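Local coordinates for protein beta-galactosidase (Bacillus circulans, PDB 4MAD) that probably hydrolyses terminal non-reducing beta-D-galactose residues of beta-D-galactosides, as a retaining family 35 glycosidase with a (beta/alpha)8 catalytic barrel, at residues H39-V44 / A111-G116; W69-P74 / E82-I87; Y285-G290 / D316-E321. All blocks are in the same frame, centred on the assembly; numbering follows the deposited sequence.

Contact 1: residues H39-V44 / A111-G116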
loop_
_atom_site.group_PDB
_atom_site.type_symbol
_atom_site.label_atom_id
_atom_site.label_comp_id
_atom_site.label_asym_id
_atom_site.label_seq_id
_atom_site.Cartn_x
_atom_site.Cartn_y
_atom_site.Cartn_z
ATOM N N HIS A 39 -6.278 -2.573 -8.264
ATOM C CA HIS A 39 -5.231 -1.569 -8.351
ATOM C C HIS A 39 -4.057 -2.042 -9.191
ATOM O O HIS A 39 -3.473 -3.034 -8.898
ATOM C CB HIS A 39 -4.713 -1.300 -6.964
ATOM C CG HIS A 39 -5.734 -0.780 -6.023
ATOM N ND1 HIS A 39 -6.933 -0.262 -6.434
ATOM C CD2 HIS A 39 -5.751 -0.739 -4.672
ATOM C CE1 HIS A 39 -7.632 0.099 -5.381
ATOM N NE2 HIS A 39 -6.946 -0.208 -4.304
ATOM N N TYR A 40 -3.704 -1.308 -10.217
ATOM C CA TYR A 40 -2.668 -1.790 -11.098
ATOM C C TYR A 40 -1.392 -2.057 -10.297
ATOM O O TYR A 40 -0.638 -2.901 -10.628
ATOM C CB TYR A 40 -2.397 -0.837 -12.271
ATOM C CG TYR A 40 -2.119 0.551 -11.852
ATOM C CD1 TYR A 40 -0.849 1.023 -11.793
ATOM C CD2 TYR A 40 -3.116 1.376 -11.528
ATOM C CE1 TYR A 40 -0.584 2.294 -11.352
ATOM C CE2 TYR A 40 -2.870 2.668 -11.108
ATOM C CZ TYR A 40 -1.586 3.124 -10.995
ATOM O OH TYR A 40 -1.324 4.374 -10.576
ATOM N N PHE A 41 -1.203 -1.284 -9.247
ATOM C CA PHE A 41 0.071 -1.233 -8.535
ATOM C C PHE A 41 0.217 -2.362 -7.569
ATOM O O PHE A 41 1.209 -2.480 -6.923
ATOM C CB PHE A 41 0.310 0.098 -7.880
ATOM C CG PHE A 41 -0.868 0.668 -7.130
ATOM C CD1 PHE A 41 -1.035 0.399 -5.802
ATOM C CD2 PHE A 41 -1.793 1.475 -7.745
ATOM C CE1 PHE A 41 -2.028 0.966 -5.131
ATOM C CE2 PHE A 41 -2.797 2.001 -7.057
ATOM C CZ PHE A 41 -2.915 1.738 -5.755
ATOM N N ARG A 42 -0.803 -3.185 -7.521
ATOM C CA ARG A 42 -0.836 -4.300 -6.606
ATOM C C ARG A 42 -0.759 -5.709 -7.242
ATOM O O ARG A 42 -0.810 -6.654 -6.561
ATOM C CB ARG A 42 -2.017 -4.165 -5.680
ATOM C CG ARG A 42 -1.768 -3.172 -4.584
ATOM C CD ARG A 42 -2.968 -2.886 -3.721
ATOM N NE ARG A 42 -2.627 -2.457 -2.389
ATOM C CZ ARG A 42 -3.197 -1.465 -1.718
ATOM N NH1 ARG A 42 -4.185 -0.799 -2.248
ATOM N NH2 ARG A 42 -2.799 -1.198 -0.491
ATOM N N THR A 43 -0.634 -5.784 -8.566
ATOM C CA THR A 43 -0.453 -7.043 -9.261
ATOM C C THR A 43 0.622 -6.871 -10.338
ATOM O O THR A 43 0.666 -5.889 -10.938
ATOM C CB THR A 43 -1.782 -7.515 -9.843
ATOM O OG1 THR A 43 -2.659 -7.831 -8.774
ATOM C CG2 THR A 43 -1.579 -8.686 -10.754
ATOM N N VAL A 44 1.472 -7.842 -10.543
ATOM C CA VAL A 44 2.501 -7.674 -11.575
ATOM C C VAL A 44 1.841 -7.553 -12.948
ATOM O O VAL A 44 0.864 -8.185 -13.183
ATOM C CB VAL A 44 3.516 -8.856 -11.627
ATOM C CG1 VAL A 44 4.392 -8.848 -10.413
ATOM C CG2 VAL A 44 2.793 -10.165 -11.781
ATOM N N ALA A 111 -6.419 3.985 0.956
ATOM C CA ALA A 111 -6.291 2.651 0.362
ATOM C C ALA A 111 -5.432 1.622 1.113
ATOM O O ALA A 111 -5.325 0.475 0.677
ATOM C CB ALA A 111 -5.820 2.768 -1.087
ATOM N N GLU A 112 -4.825 2.016 2.227
ATOM C CA GLU A 112 -3.990 1.113 2.982
ATOM C C GLU A 112 -2.621 1.007 2.309
ATOM O O GLU A 112 -2.061 -0.026 2.287
ATOM C CB GLU A 112 -4.633 -0.260 3.094
ATOM C CG GLU A 112 -5.756 -0.352 4.056
ATOM C CD GLU A 112 -7.037 0.164 3.506
ATOM O OE1 GLU A 112 -7.533 -0.379 2.569
ATOM O OE2 GLU A 112 -7.601 1.059 4.041
ATOM N N TRP A 113 -2.172 2.103 1.737
ATOM C CA TRP A 113 -0.964 2.216 0.935
ATOM C C TRP A 113 -0.063 3.306 1.508
ATOM O O TRP A 113 -0.546 4.267 1.984
ATOM C CB TRP A 113 -1.353 2.609 -0.498
ATOM C CG TRP A 113 -0.304 2.665 -1.510
ATOM C CD1 TRP A 113 0.251 3.783 -2.040
ATOM C CD2 TRP A 113 0.281 1.580 -2.206
ATOM N NE1 TRP A 113 1.159 3.476 -2.960
ATOM C CE2 TRP A 113 1.232 2.122 -3.075
ATOM C CE3 TRP A 113 0.161 0.203 -2.137
ATOM C CZ2 TRP A 113 1.997 1.335 -3.898
ATOM C CZ3 TRP A 113 0.948 -0.552 -2.937
ATOM C CH2 TRP A 113 1.828 0.004 -3.820
ATOM N N GLU A 114 1.238 3.173 1.337
ATOM C CA GLU A 114 2.168 4.031 2.038
ATOM C C GLU A 114 1.762 5.498 1.868
ATOM O O GLU A 114 1.610 5.954 0.796
ATOM C CB GLU A 114 3.569 3.841 1.441
ATOM C CG GLU A 114 4.674 3.550 2.402
ATOM C CD GLU A 114 5.319 4.776 2.993
ATOM O OE1 GLU A 114 5.897 4.654 4.061
ATOM O OE2 GLU A 114 5.219 5.803 2.368
ATOM N N PHE A 115 1.562 6.164 2.990
ATOM C CA PHE A 115 1.369 7.620 3.057
ATOM C C PHE A 115 0.115 8.021 2.279
ATOM O O PHE A 115 -0.043 9.101 1.837
ATOM C CB PHE A 115 2.620 8.371 2.574
ATOM C CG PHE A 115 2.745 9.849 3.048
ATOM C CD1 PHE A 115 1.879 10.403 3.915
ATOM C CD2 PHE A 115 3.817 10.638 2.642
ATOM C CE1 PHE A 115 2.052 11.726 4.335
ATOM C CE2 PHE A 115 3.950 11.945 3.034
ATOM C CZ PHE A 115 3.096 12.477 3.855
ATOM N N GLY A 116 -0.748 7.053 2.139
ATOM C CA GLY A 116 -1.951 7.260 1.409
ATOM C C GLY A 116 -1.686 7.692 -0.039
ATOM O O GLY A 116 -2.484 8.333 -0.594
#
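Arg42 and Trp113 mark the closest backbone approach, their CA atoms 10.0 Å apart, so contact between the short 3-10 turn 40-42 and the irregular loop 111-116 is made by side chains reaching across, to rings and to backbone carbonyls. Phe41 points the edge of its ring at the face of the Trp113 six-membered ring, a tilted edge-to-face pair with centroids 4.6 Å apart and planes at 59°. Its CD1 does the closest touching, 3.5 Å from Trp113 CH2. Because Phe41 CG lies between the backbone N and carbonyl carbon (chi1 45°), the ring swings toward the indole. Arg42 runs past the same indole in the opposing sense, extended from CG to NE, its guanidinium plane turned about 80° from the ring. Trp113 CE3 lies over one guanidinium face, 3.7 Å from Arg42 NH2. That nitrogen donates to Ala111 O at 3.2 Å, a somewhat bent bond reaching the oxygen from above the carbonyl plane; Glu112 O is also near. Arg42 NH2 has a further mate in Asn292 OD1, and Tyr313 makes a cation-pi contact with the guanidinium. With an alanine in place of Arg42, Ala111 O would probably lose this donor and Trp113 the group beside its CE3 edge. Trp113 is itself held by a bond from NE1 to Asn70 OD1 and by stacking with Tyr296. Both loops follow strands of the barrel, 34-38 and 100-104, and Glu112 lines the pocket holding a 2-(2-methoxyethoxy)ethanol molecule, its OE1 bonded to Tyr313 OH. Its side chain is about 7 Å from that of Glu247, the predicted nucleophile. The buried guanidinium, held by Ala111 O and Asn292 OD1, is thus likely to steady the backbone around Glu112 at the edge of the active site.

Contact 2: residues W69-P74 / E82-I87; sequences WNLHEP and EGIADI
Ala85 is where the two segments meet: its CB lies beside both Leu71 and His72, 4.0 Å from Leu71 CD2 and again 4.0 Å from His72 CE1. The backbone comes close here too, Leu71 CA and Ala85 CA being 6.7 Å apart. The His72 ring turns its edge to the loop, with CE1 3.1 Å from Ala85 O and that oxygen near the ring plane. CE1 sits between the two ring nitrogens, so its C-H is probably polarised toward the carbonyl, although no hydrogen bond crosses this contact. Leu71 CD2 also grazes Ile84 CG2 at 4.4 Å. With CG anti to the backbone N (chi1 -153°), Leu71 reaches out from the helix to the loop, and it also packs on Phe41 and Tyr296.

All this lies within one beta-alpha connection of the (beta/alpha)8 barrel: strand 62-66 leads into the short helix 69-72, and the loop then returns to start the outer helix 87-97. Asp86 is the N-cap of that helix, its OD1 bonded to Arg89 N, and it forms the centre of an inverse gamma turn in which Ile87 N bonds weakly to Ala85 O.

The second shell fixes the imidazole. His72 ND1 bonds to Val80 O, and since a carbonyl oxygen can only accept, ND1 should carry a proton; NE2 bonds to Tyr40 OH, and Phe81 stacks on the ring. With both nitrogens engaged, the ring can hardly turn away from Ala85. On the far flank of helix 69-72, Trp69 NE1 donates to Glu73 OE2 at 2.9 Å, almost straight at 173° and in the indole plane, approaching the carboxylate oxygen on its anti side. Glu73 OE1 takes the amide of Gly77, while Tyr144 of helix 135-152 stacks on Trp69.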
loop_
_atom_site.group_PDB
_atom_site.type_symbol
_atom_site.label_atom_id
_atom_site.label_comp_id
_atom_site.label_asym_id
_atom_site.label_seq_id
_atom_site.Cartn_x
_atom_site.Cartn_y
_atom_site.Cartn_z
ATOM N N TRP A 69 0.261 8.328 -6.526
ATOM C CA TRP A 69 1.178 9.397 -6.845
ATOM C C TRP A 69 2.607 9.031 -6.479
ATOM O O TRP A 69 3.454 9.187 -7.245
ATOM C CB TRP A 69 0.749 10.657 -6.079
ATOM C CG TRP A 69 1.535 11.913 -6.306
ATOM C CD1 TRP A 69 2.580 12.097 -7.133
ATOM C CD2 TRP A 69 1.330 13.168 -5.643
ATOM N NE1 TRP A 69 3.028 13.394 -7.058
ATOM C CE2 TRP A 69 2.269 14.065 -6.146
ATOM C CE3 TRP A 69 0.429 13.619 -4.702
ATOM C CZ2 TRP A 69 2.325 15.371 -5.720
ATOM C CZ3 TRP A 69 0.497 14.938 -4.288
ATOM C CH2 TRP A 69 1.428 15.779 -4.800
ATOM N N ASN A 70 2.809 8.461 -5.298
ATOM C CA ASN A 70 4.143 8.082 -4.859
ATOM C C ASN A 70 4.811 7.114 -5.847
ATOM O O ASN A 70 5.987 7.132 -6.016
ATOM C CB ASN A 70 4.197 7.576 -3.396
ATOM C CG ASN A 70 3.246 6.401 -3.108
ATOM O OD1 ASN A 70 2.607 5.934 -3.942
ATOM N ND2 ASN A 70 3.213 5.969 -1.862
ATOM N N LEU A 71 4.029 6.264 -6.490
ATOM C CA LEU A 71 4.593 5.400 -7.485
ATOM C C LEU A 71 5.069 6.178 -8.706
ATOM O O LEU A 71 6.107 5.956 -9.187
ATOM C CB LEU A 71 3.633 4.309 -7.862
ATOM C CG LEU A 71 4.170 2.981 -8.379
ATOM C CD1 LEU A 71 5.049 2.372 -7.371
ATOM C CD2 LEU A 71 3.035 2.057 -8.685
ATOM N N HIS A 72 4.254 7.073 -9.174
ATOM C CA HIS A 72 4.532 7.931 -10.311
ATOM C C HIS A 72 5.551 9.069 -10.193
ATOM O O HIS A 72 6.051 9.481 -11.194
ATOM C CB HIS A 72 3.253 8.428 -10.908
ATOM C CG HIS A 72 2.346 7.308 -11.282
ATOM N ND1 HIS A 72 2.713 6.362 -12.199
ATOM C CD2 HIS A 72 1.149 6.914 -10.802
ATOM C CE1 HIS A 72 1.763 5.463 -12.300
ATOM N NE2 HIS A 72 0.801 5.771 -11.465
ATOM N N GLU A 73 5.711 9.607 -9.000
ATOM C CA GLU A 73 6.660 10.676 -8.724
ATOM C C GLU A 73 7.443 10.372 -7.459
ATOM O O GLU A 73 7.308 11.044 -6.516
ATOM C CB GLU A 73 5.975 12.047 -8.591
ATOM C CG GLU A 73 6.894 13.182 -8.922
ATOM C CD GLU A 73 6.285 14.563 -8.871
ATOM O OE1 GLU A 73 7.059 15.487 -9.065
ATOM O OE2 GLU A 73 5.089 14.690 -8.658
ATOM N N PRO A 74 8.238 9.329 -7.518
ATOM C CA PRO A 74 9.001 8.846 -6.365
ATOM C C PRO A 74 9.987 9.867 -5.842
ATOM O O PRO A 74 10.263 9.909 -4.696
ATOM C CB PRO A 74 9.698 7.611 -6.887
ATOM C CG PRO A 74 9.701 7.755 -8.334
ATOM C CD PRO A 74 8.481 8.516 -8.705
ATOM N N GLU A 82 6.411 3.070 -16.005
ATOM C CA GLU A 82 6.955 1.863 -16.551
ATOM C C GLU A 82 6.654 0.683 -15.663
ATOM O O GLU A 82 6.465 0.830 -14.484
ATOM C CB GLU A 82 8.455 2.025 -16.674
ATOM C CG GLU A 82 8.899 3.208 -17.545
ATOM C CD GLU A 82 8.766 4.587 -16.892
ATOM O OE1 GLU A 82 9.382 4.738 -15.865
ATOM O OE2 GLU A 82 8.104 5.497 -17.418
ATOM N N GLY A 83 6.616 -0.489 -16.251
ATOM C CA GLY A 83 6.404 -1.681 -15.495
ATOM C C GLY A 83 5.106 -1.726 -14.733
ATOM O O GLY A 83 4.097 -1.507 -15.288
ATOM N N ILE A 84 5.182 -2.014 -13.451
ATOM C CA ILE A 84 4.010 -2.131 -12.636
ATOM C C ILE A 84 3.295 -0.790 -12.538
ATOM O O ILE A 84 2.173 -0.721 -12.162
ATOM C CB ILE A 84 4.282 -2.710 -11.235
ATOM C CG1 ILE A 84 3.017 -3.326 -10.664
ATOM C CG2 ILE A 84 4.708 -1.698 -10.344
ATOM C CD1 ILE A 84 3.240 -4.044 -9.437
ATOM N N ALA A 85 3.998 0.266 -12.875
ATOM C CA ALA A 85 3.448 1.600 -12.864
ATOM C C ALA A 85 2.833 2.067 -14.207
ATOM O O ALA A 85 2.489 3.189 -14.316
ATOM C CB ALA A 85 4.461 2.566 -12.435
ATOM N N ASP A 86 2.731 1.193 -15.202
ATOM C CA ASP A 86 2.260 1.612 -16.489
ATOM C C ASP A 86 0.750 1.607 -16.436
ATOM O O ASP A 86 0.132 0.678 -16.835
ATOM C CB ASP A 86 2.729 0.651 -17.557
ATOM C CG ASP A 86 2.631 1.229 -18.966
ATOM O OD1 ASP A 86 1.830 2.080 -19.224
ATOM O OD2 ASP A 86 3.355 0.798 -19.800
ATOM N N ILE A 87 0.174 2.661 -15.917
ATOM C CA ILE A 87 -1.250 2.781 -15.812
ATOM C C ILE A 87 -1.902 2.813 -17.170
ATOM O O ILE A 87 -2.937 2.253 -17.367
ATOM C CB ILE A 87 -1.629 3.948 -14.927
ATOM C CG1 ILE A 87 -3.088 3.912 -14.597
ATOM C CG2 ILE A 87 -1.241 5.228 -15.526
ATOM C CD1 ILE A 87 -3.472 5.021 -13.764
#

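Contact 3: residues Y285-G290 / D316-E321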
loop_
_atom_site.group_PDB
_atom_site.type_symbol
_atom_site.label_atom_id
_atom_site.label_comp_id
_atom_site.label_asym_id
_atom_site.label_seq_id
_atom_site.Cartn_x
_atom_site.Cartn_y
_atom_site.Cartn_z
ATOM N N TYR A 285 -14.977 -3.317 -3.171
ATOM C CA TYR A 285 -13.672 -3.066 -2.639
ATOM C C TYR A 285 -13.245 -4.174 -1.661
ATOM O O TYR A 285 -13.786 -4.257 -0.611
ATOM C CB TYR A 285 -13.686 -1.734 -1.930
ATOM C CG TYR A 285 -12.304 -1.188 -1.701
ATOM C CD1 TYR A 285 -11.784 -0.191 -2.487
ATOM C CD2 TYR A 285 -11.491 -1.735 -0.746
ATOM C CE1 TYR A 285 -10.512 0.275 -2.281
ATOM C CE2 TYR A 285 -10.226 -1.296 -0.567
ATOM C CZ TYR A 285 -9.739 -0.282 -1.315
ATOM O OH TYR A 285 -8.477 0.132 -1.100
ATOM N N MET A 286 -12.267 -5.010 -2.008
ATOM C CA MET A 286 -11.587 -5.061 -3.292
ATOM C C MET A 286 -12.097 -6.258 -4.106
ATOM O O MET A 286 -12.395 -7.264 -3.557
ATOM C CB MET A 286 -10.111 -5.273 -3.085
ATOM C CG MET A 286 -9.384 -4.187 -2.445
ATOM S SD MET A 286 -9.197 -2.753 -3.368
ATOM C CE MET A 286 -8.219 -3.354 -4.673
ATOM N N ALA A 287 -12.243 -6.110 -5.404
ATOM C CA ALA A 287 -12.573 -7.262 -6.201
ATOM C C ALA A 287 -11.414 -8.207 -6.346
ATOM O O ALA A 287 -11.527 -9.330 -6.131
ATOM C CB ALA A 287 -13.059 -6.878 -7.561
ATOM N N HIS A 288 -10.303 -7.657 -6.779
ATOM C CA HIS A 288 -9.001 -8.238 -6.644
ATOM C C HIS A 288 -8.062 -7.296 -5.863
ATOM O O HIS A 288 -7.859 -6.213 -6.239
ATOM C CB HIS A 288 -8.417 -8.514 -8.013
ATOM C CG HIS A 288 -7.041 -9.083 -7.960
ATOM N ND1 HIS A 288 -6.780 -10.304 -7.403
ATOM C CD2 HIS A 288 -5.846 -8.562 -8.307
ATOM C CE1 HIS A 288 -5.487 -10.521 -7.446
ATOM N NE2 HIS A 288 -4.907 -9.502 -8.031
ATOM N N GLY A 289 -7.549 -7.782 -4.745
ATOM C CA GLY A 289 -6.658 -7.033 -3.906
ATOM C C GLY A 289 -5.162 -7.089 -4.126
ATOM O O GLY A 289 -4.490 -6.132 -4.181
ATOM N N GLY A 290 -4.685 -8.303 -4.298
ATOM C CA GLY A 290 -3.296 -8.511 -4.617
ATOM C C GLY A 290 -2.369 -8.279 -3.464
ATOM O O GLY A 290 -2.687 -8.727 -2.428
ATOM N N ASP A 316 -9.737 -10.819 1.475
ATOM C CA ASP A 316 -10.875 -11.681 1.332
ATOM C C ASP A 316 -11.623 -11.272 0.064
ATOM O O ASP A 316 -12.792 -11.277 0.002
ATOM C CB ASP A 316 -11.801 -11.645 2.516
ATOM C CG ASP A 316 -12.669 -12.872 2.589
ATOM O OD1 ASP A 316 -12.276 -13.876 2.061
ATOM O OD2 ASP A 316 -13.699 -12.793 3.223
ATOM N N GLY A 317 -10.861 -10.911 -0.933
ATOM C CA GLY A 317 -11.391 -10.434 -2.181
ATOM C C GLY A 317 -12.060 -11.545 -2.983
ATOM O O GLY A 317 -11.975 -12.665 -2.636
ATOM N N LEU A 318 -12.731 -11.151 -4.053
ATOM C CA LEU A 318 -13.386 -12.068 -4.945
ATOM C C LEU A 318 -12.359 -12.979 -5.609
ATOM O O LEU A 318 -12.650 -14.100 -5.823
ATOM C CB LEU A 318 -14.216 -11.348 -5.969
ATOM C CG LEU A 318 -15.308 -10.473 -5.410
ATOM C CD1 LEU A 318 -16.046 -9.789 -6.486
ATOM C CD2 LEU A 318 -16.197 -11.145 -4.491
ATOM N N LEU A 319 -11.186 -12.432 -5.911
ATOM C CA LEU A 319 -10.003 -13.206 -6.268
ATOM C C LEU A 319 -9.042 -13.212 -5.118
ATOM O O LEU A 319 -8.988 -12.274 -4.422
ATOM C CB LEU A 319 -9.274 -12.608 -7.449
ATOM C CG LEU A 319 -10.128 -12.324 -8.653
ATOM C CD1 LEU A 319 -9.278 -11.927 -9.767
ATOM C CD2 LEU A 319 -10.933 -13.472 -8.992
ATOM N N THR A 320 -8.305 -14.279 -4.934
ATOM C CA THR A 320 -7.354 -14.376 -3.830
ATOM C C THR A 320 -6.148 -13.524 -4.177
ATOM O O THR A 320 -6.044 -13.056 -5.256
ATOM C CB THR A 320 -6.842 -15.774 -3.612
ATOM O OG1 THR A 320 -6.075 -16.146 -4.719
ATOM C CG2 THR A 320 -7.954 -16.754 -3.397
ATOM N N GLU A 321 -5.200 -13.410 -3.273
ATOM C CA GLU A 321 -4.024 -12.544 -3.528
ATOM C C GLU A 321 -3.326 -12.973 -4.788
ATOM O O GLU A 321 -2.924 -12.176 -5.540
ATOM C CB GLU A 321 -3.015 -12.590 -2.398
ATOM C CG GLU A 321 -1.667 -11.915 -2.713
ATOM C CD GLU A 321 -0.720 -11.836 -1.492
ATOM O OE1 GLU A 321 -1.082 -12.466 -0.503
ATOM O OE2 GLU A 321 0.310 -11.160 -1.550
HETATM O O HOH W 1 -2.301 -10.965 -7.788
HETATM O O HOH W 2 -7.140 -10.385 -3.591
#
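His288 and Leu319 cross at about a right angle, deep in the long connection that runs from strand 281-284, the last of the (beta/alpha)8 barrel, to helix 327-339. Leu319 comes at the edge of the imidazole, near its plane: Leu319 CB is 3.4 Å from His288 ND1, and its CD1 lies against His288 CB. His288 CG is anti to the backbone N (chi1 178°), which carries the ring alongside the second segment, where CE1 meets Thr320 O at 3.4 Å, again at the ring edge. NE2 has Thr43 OG1 as its protein partner. Both side chains also touch Arg51 of helix 48-58.

The backbones are joined by a bond from Leu319 N to Ala287 O, 3.1 Å long and fairly straight at 163°, with the donor lying almost in line with the C=O bond. Leu318 runs past the same carbonyl and brings CD1 4.3 Å from Ala287 CB, before reaching on to Val332. Gly317 CA makes a C-H...O contact with Met286 O, and a side chain there would be crowded. The peptide before Met286 is cis; a non-proline cis peptide at the end of the eighth strand is also seen in many clan GH-A glycosidases.

Further along, Glu321 extends past the Gly290 carbonyl to bond Thr291 OG1 through OE2. Two waters fill in the polar seam. One accepts from Gly289 N and donates to Leu319 O; the other lies in the His288 ring plane, 3.0 Å from NE2, and donates to Glu321 O at 2.6 Å.

Overall arrangement
All three contacts lie in the beta-alpha connections of the catalytic barrel. In chain order, contact 2 is nested inside the loop closed by contact 1, and contact 3 comes later. Contact 1 joins the loops after strands 34-38 and 100-104, contact 2 folds the connection after 62-66, and contact 3 that after 281-284, so four neighbouring strands of the closed sheet are involved. Contact 1 is the hub: its centre is 10 Å from that of contact 2 and 13 Å from that of contact 3, and it touches both. Contacts 2 and 3, with centres 21 Å apart, do not meet. Contacts 1 and 3 come nearest the predicted nucleophile, contact 2 lying farther out.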